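PDB 3G5S: methylenetetrahydrofolate--tRNA-(uracil-5-)-methyltransferase trmFO from Thermus thermophilus, which catalyses the folate- and FAD-dependent formation of 5-methyluridine at position 54 of tRNA, using methylenetetrahydrofolate as carbon donor and NADH or NADPH as reductant. Local coordinates for residues E139-A142 and E143-R147; G102-T105 and E106-G110; Q235-L238 and F239-K243. One frame throughout, in Å; residues are numbered along the deposited sequence.

Overall arrangement
Followed from the N terminus, the chain forms interaction 2 first, then interaction 1 and last interaction 3. The three are in series, so none nests in or crosses another, and each joins neighbouring turns of one stretch rather than closing a long loop. Interaction 2 lies on helix 97-109, packed against helices 11-22 and 77-84 and followed by edge strand 114-117 of the parallel sheet. Interaction 1 lies on helix 139-149, which comes after strand 129-131 of that sheet and touches FAD. Interaction 3 ends the short helix 236-239 beside strand 258-264 of the antiparallel sheet. Centres of interactions 2 and 3, about 52 Å apart, lie on opposite sides of the chain's centre.

Interaction 1: residues E139-A142 and E143-R147; sequences EALA and EALKR
Glu143 sets its CG beside its own backbone N (chi1 -72°) and thereby lays that carbon against Glu139, with CG 3.3 Å from Glu139 O one turn back. A bend at chi2 (-63°) curls the chain, and Lys146, itself kinked at chi3, brings its ammonium to the same carboxylate. The salt bridge between Lys146 NZ and Glu143 OE2 measures 2.8 Å and uses the syn side of the oxygen, with the nitrogen 35° out of the carboxylate plane. Such opposite charges three residues apart suit the polar side of a helix; Lys146 NZ also makes a weak hydrogen bond with Tyr156 OH. A water donates to Glu143 OE2 and, weakly, to Glu139 O.

Round the helix, a second water donates to Ala140 O at 2.8 Å and accepts from Arg147 NH2 in the guanidinium plane, while Glu123 forms a salt bridge with that NH2. Backbone bonds from Glu143 N to Glu139 O (2.9 Å) and from Ala144 N to Ala140 O (3.0 Å) are of the ordinary i to i+4 kind, and Leu145 and Lys146 continue the series.

Leu141 meets Ala144 through CD1 to CB at 4.4 Å, and its CG lies at the same range from Leu145 CD1. Ala142 and Leu145 both touch Leu154 of strand 154-155, an apolar surface that suits both. With Glu143, Lys146 and Arg147 on one side and Leu141, Ala142 and Leu145 buried on the other, the helix is amphipathic. Leu141 also touches FAD, which places it in the cofactor-binding Rossmann-type domain.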
# COMPACT_ATOMS: atom_id res chain seq x y z
N GLU A 139 -8.96 18.43 -4.21
CA GLU A 139 -7.92 19.42 -4.04
C GLU A 139 -8.07 20.20 -2.74
O GLU A 139 -7.09 20.44 -2.03
CB GLU A 139 -7.92 20.38 -5.24
CG GLU A 139 -6.92 21.51 -5.14
CD GLU A 139 -6.95 22.40 -6.36
OE1 GLU A 139 -7.04 21.86 -7.49
OE2 GLU A 139 -6.89 23.64 -6.21
N ALA A 140 -9.30 20.60 -2.41
CA ALA A 140 -9.53 21.40 -1.21
C ALA A 140 -9.11 20.65 0.04
O ALA A 140 -8.46 21.22 0.93
CB ALA A 140 -10.99 21.84 -1.12
N LEU A 141 -9.45 19.37 0.14
CA LEU A 141 -9.09 18.63 1.34
C LEU A 141 -7.59 18.37 1.39
O LEU A 141 -6.98 18.42 2.47
CB LEU A 141 -9.87 17.33 1.46
CG LEU A 141 -9.68 16.62 2.80
CD1 LEU A 141 -10.21 17.46 3.96
CD2 LEU A 141 -10.36 15.26 2.76
N ALA A 142 -6.97 18.11 0.24
CA ALA A 142 -5.52 17.96 0.20
C ALA A 142 -4.84 19.24 0.70
O ALA A 142 -3.89 19.19 1.48
CB ALA A 142 -5.05 17.61 -1.22
N GLU A 143 -5.35 20.40 0.28
CA GLU A 143 -4.80 21.66 0.75
C GLU A 143 -4.96 21.81 2.26
O GLU A 143 -4.06 22.29 2.95
CB GLU A 143 -5.47 22.84 0.03
CG GLU A 143 -5.05 22.98 -1.43
CD GLU A 143 -3.57 23.28 -1.58
OE1 GLU A 143 -3.06 24.16 -0.86
OE2 GLU A 143 -2.92 22.63 -2.42
N ALA A 144 -6.11 21.40 2.78
CA ALA A 144 -6.35 21.46 4.21
C ALA A 144 -5.37 20.57 4.99
O ALA A 144 -4.88 20.95 6.05
CB ALA A 144 -7.79 21.08 4.52
N LEU A 145 -5.10 19.38 4.45
CA LEU A 145 -4.16 18.47 5.09
C LEU A 145 -2.74 19.04 5.07
O LEU A 145 -2.01 18.93 6.06
CB LEU A 145 -4.20 17.11 4.41
CG LEU A 145 -5.44 16.29 4.76
CD1 LEU A 145 -5.63 15.15 3.77
CD2 LEU A 145 -5.34 15.76 6.19
N LYS A 146 -2.34 19.63 3.95
CA LYS A 146 -1.03 20.27 3.88
C LYS A 146 -0.91 21.42 4.88
O LYS A 146 0.13 21.58 5.52
CB LYS A 146 -0.76 20.78 2.46
CG LYS A 146 -0.57 19.66 1.45
CD LYS A 146 -0.03 20.18 0.13
CE LYS A 146 -0.88 21.30 -0.44
NZ LYS A 146 -0.33 21.79 -1.73
N ARG A 147 -1.96 22.21 5.01
CA ARG A 147 -1.94 23.33 5.96
C ARG A 147 -1.75 22.83 7.39
O ARG A 147 -0.97 23.40 8.16
CB ARG A 147 -3.24 24.14 5.88
CG ARG A 147 -3.33 25.11 4.73
CD ARG A 147 -4.41 26.16 4.99
NE ARG A 147 -5.71 25.56 5.27
CZ ARG A 147 -6.57 25.19 4.33
NH1 ARG A 147 -6.28 25.35 3.05
NH2 ARG A 147 -7.73 24.64 4.68
O HOH W 1 -4.14 20.15 -3.55
O HOH W 2 -9.17 23.73 1.87

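Interaction 2: residues G102-T105 and E106-G110; sequences GYIT and ERLTG
Tyr103 and Arg107, one helical turn apart, lie side by side and point the same way. Arg107 CG stands over one face of the tyrosine ring in a CH-pi contact, 3.9 Å from the centroid. Bends at chi2 and chi3 then carry the guanidinium round to the phenol, its plane 82° from that of the ring. Arg107 NH1 reaches Tyr103 OH at 3.0 Å, but the bond is weak, its N-H...O angle being only 135°. The stronger partner of the hydroxyl is Glu80, which also makes a long, weak ion pair with NH1.

Thr105 O is gripped by two donors approaching from opposite faces of its carbonyl plane: Thr109 N at 2.9 Å and Thr109 OG1 at 2.8 Å. The short side chain of threonine suits this place, since with chi1 of -59° its hydroxyl folds back onto the carbonyl of the preceding turn. Thr105 OG1 does likewise with Ser101 O, and also bonds to Phe46 N in a neighbouring loop. Gly102 O, Tyr103 O and Ile104 O are satisfied by the amides of Glu106, Arg107 and Leu108.

On the buried side Ile104 CG2 packs 3.9 Å from Leu108 CD1. Ile104 goes on to touch helix 77-84 and Leu108 helix 11-22, as expected of an amphipathic helix at the edge of a Rossmann-type domain; the first turn of helix 11-22 belongs to the glycine-rich GxGxxG motif predicted to bind FAD.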
# COMPACT_ATOMS: atom_id res chain seq x y z
N GLY A 102 -23.33 -2.34 -5.31
CA GLY A 102 -24.75 -2.28 -5.00
C GLY A 102 -25.06 -2.83 -3.62
O GLY A 102 -25.81 -2.23 -2.86
N TYR A 103 -24.49 -3.99 -3.31
CA TYR A 103 -24.69 -4.61 -2.01
C TYR A 103 -24.17 -3.73 -0.88
O TYR A 103 -24.84 -3.53 0.13
CB TYR A 103 -24.02 -5.99 -1.97
CG TYR A 103 -24.13 -6.73 -0.65
CD1 TYR A 103 -25.22 -7.53 -0.37
CD2 TYR A 103 -23.12 -6.63 0.30
CE1 TYR A 103 -25.31 -8.21 0.84
CE2 TYR A 103 -23.20 -7.30 1.51
CZ TYR A 103 -24.30 -8.09 1.77
OH TYR A 103 -24.38 -8.77 2.97
N ILE A 104 -22.96 -3.21 -1.05
CA ILE A 104 -22.36 -2.35 -0.04
C ILE A 104 -23.20 -1.10 0.19
O ILE A 104 -23.46 -0.70 1.32
CB ILE A 104 -20.92 -1.98 -0.45
CG1 ILE A 104 -20.04 -3.24 -0.40
CG2 ILE A 104 -20.36 -0.90 0.45
CD1 ILE A 104 -18.68 -3.07 -1.03
N THR A 105 -23.65 -0.49 -0.91
CA THR A 105 -24.44 0.73 -0.83
C THR A 105 -25.77 0.47 -0.12
O THR A 105 -26.20 1.26 0.71
CB THR A 105 -24.69 1.31 -2.23
OG1 THR A 105 -23.43 1.62 -2.84
CG2 THR A 105 -25.53 2.57 -2.13
N GLU A 106 -26.42 -0.65 -0.45
CA GLU A 106 -27.68 -1.01 0.18
C GLU A 106 -27.52 -1.28 1.68
O GLU A 106 -28.32 -0.79 2.49
CB GLU A 106 -28.31 -2.23 -0.50
CG GLU A 106 -28.72 -1.98 -1.95
CD GLU A 106 -29.44 -3.18 -2.55
OE1 GLU A 106 -30.29 -3.77 -1.86
OE2 GLU A 106 -29.16 -3.51 -3.72
N ARG A 107 -26.50 -2.04 2.06
CA ARG A 107 -26.32 -2.39 3.47
C ARG A 107 -26.04 -1.15 4.31
O ARG A 107 -26.58 -0.99 5.40
CB ARG A 107 -25.21 -3.43 3.67
CG ARG A 107 -25.50 -4.83 3.14
CD ARG A 107 -26.78 -5.44 3.68
NE ARG A 107 -26.85 -5.48 5.14
CZ ARG A 107 -26.25 -6.38 5.91
NH1 ARG A 107 -25.48 -7.31 5.37
NH2 ARG A 107 -26.40 -6.34 7.23
N LEU A 108 -25.19 -0.27 3.80
CA LEU A 108 -24.87 0.97 4.51
C LEU A 108 -26.07 1.91 4.58
O LEU A 108 -26.46 2.36 5.65
CB LEU A 108 -23.68 1.67 3.86
CG LEU A 108 -22.32 1.08 4.24
CD1 LEU A 108 -21.23 1.55 3.29
CD2 LEU A 108 -21.98 1.44 5.68
N THR A 109 -26.65 2.20 3.42
CA THR A 109 -27.72 3.18 3.34
C THR A 109 -28.91 2.78 4.21
O THR A 109 -29.59 3.64 4.77
CB THR A 109 -28.16 3.43 1.88
OG1 THR A 109 -27.03 3.90 1.13
CG2 THR A 109 -29.27 4.47 1.82
N GLY A 110 -29.15 1.48 4.32
CA GLY A 110 -30.27 0.97 5.09
C GLY A 110 -30.06 0.88 6.60
O GLY A 110 -30.99 0.56 7.33

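Interaction 3: residues Q235-L238 and F239-K243; sequences QTLL and FGPMK
Phe239, the last residue of the short helix, lays its ring along Gln235. Phe239 N donates to Gln235 O at 3.0 Å, and a weak bond runs to Thr236 O. The ring and the glutamine chain point the same way: Phe239 CE2 is 3.7 Å from Gln235 CB, and the extended chain brings the amide, through CD and NE2, alongside CE2 and CZ, its plane 59° from that of the ring. Glutamine suits this exposed place by offering a carbon chain to the ring and a polar end to its surroundings.

Gly240 is the first residue to leave helical angles. Its amide is shared weakly between Thr236 O and Leu237 O, and with psi at -122° its backbone turns sharply into the proline. A beta carbon here would run into Pro241 CD, so glycine suits the residue before the proline. A type I beta turn begins here, running from Gly240 to Lys243 and leading the chain from the helix end toward strand 258-264 of the antiparallel sheet.

Pro241 takes the second place of the turn, where its restricted phi of -72° fits, and its CG packs 3.9 Å from Leu237 CD2. Met242, present as selenomethionine, follows; Met242 N donates to Leu237 O at 3.0 Å. Its selenium lies 4.0 Å from Leu237 CB, and both side chains continue onto Tyr196 of helix 193-205. The backbone of Met242 hydrogen-bonds to that of Val259.

Lys243 N completes the turn on Gly240 O at 3.1 Å. Lys243 CB rests 3.2 Å from Leu238 O, and the lysine carbonyl accepts from Arg179.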
# COMPACT_ATOMS: atom_id res chain seq x y z
N GLN A 235 24.06 7.69 -21.76
CA GLN A 235 24.71 8.32 -20.62
C GLN A 235 23.80 8.57 -19.43
O GLN A 235 24.26 8.71 -18.30
CB GLN A 235 25.31 9.67 -21.03
CG GLN A 235 26.45 9.59 -22.01
CD GLN A 235 27.09 10.94 -22.21
OE1 GLN A 235 26.53 11.82 -22.87
NE2 GLN A 235 28.26 11.13 -21.62
N THR A 236 22.50 8.64 -19.69
CA THR A 236 21.55 9.17 -18.72
C THR A 236 21.56 8.42 -17.39
O THR A 236 21.68 9.02 -16.33
CB THR A 236 20.13 9.19 -19.32
OG1 THR A 236 20.19 9.62 -20.69
CG2 THR A 236 19.23 10.10 -18.52
N LEU A 237 21.43 7.10 -17.44
CA LEU A 237 21.41 6.33 -16.19
C LEU A 237 22.74 6.44 -15.44
O LEU A 237 22.77 6.38 -14.20
CB LEU A 237 21.05 4.87 -16.45
CG LEU A 237 19.60 4.64 -16.88
CD1 LEU A 237 19.41 3.23 -17.43
CD2 LEU A 237 18.64 4.89 -15.72
N LEU A 238 23.83 6.62 -16.18
CA LEU A 238 25.17 6.72 -15.59
C LEU A 238 25.38 8.04 -14.87
O LEU A 238 26.15 8.13 -13.91
CB LEU A 238 26.25 6.51 -16.66
CG LEU A 238 26.22 5.17 -17.39
CD1 LEU A 238 27.24 5.16 -18.52
CD2 LEU A 238 26.46 4.01 -16.42
N PHE A 239 24.69 9.08 -15.33
CA PHE A 239 24.69 10.36 -14.63
C PHE A 239 23.75 10.32 -13.44
O PHE A 239 23.92 11.09 -12.49
CB PHE A 239 24.23 11.49 -15.54
CG PHE A 239 25.30 12.01 -16.48
CD1 PHE A 239 26.45 12.60 -15.99
CD2 PHE A 239 25.13 11.93 -17.85
CE1 PHE A 239 27.41 13.10 -16.84
CE2 PHE A 239 26.10 12.43 -18.71
CZ PHE A 239 27.24 13.01 -18.20
N GLY A 240 22.75 9.44 -13.51
CA GLY A 240 21.65 9.39 -12.56
C GLY A 240 21.75 8.26 -11.55
O GLY A 240 22.74 8.16 -10.83
N PRO A 241 20.74 7.38 -11.50
CA PRO A 241 20.65 6.46 -10.36
C PRO A 241 21.70 5.37 -10.37
O PRO A 241 21.87 4.73 -9.34
CB PRO A 241 19.25 5.85 -10.53
CG PRO A 241 18.99 5.95 -11.99
CD PRO A 241 19.57 7.28 -12.38
N MSE A 242 22.40 5.18 -11.48
CA MSE A 242 23.42 4.14 -11.56
C MSE A 242 24.83 4.71 -11.43
O MSE A 242 25.82 3.99 -11.62
CB MSE A 242 23.25 3.31 -12.83
CG MSE A 242 21.89 2.62 -12.92
SE MSE A 242 21.64 1.46 -14.44
CE MSE A 242 22.85 0.04 -13.91
N LYS A 243 24.94 5.99 -11.07
CA LYS A 243 26.26 6.61 -10.94
C LYS A 243 27.09 5.97 -9.82
O LYS A 243 26.55 5.62 -8.77
CB LYS A 243 26.11 8.11 -10.70
CG LYS A 243 25.55 8.48 -9.34
CD LYS A 243 25.22 9.97 -9.30
CE LYS A 243 24.62 10.37 -7.98
NZ LYS A 243 24.27 11.81 -7.95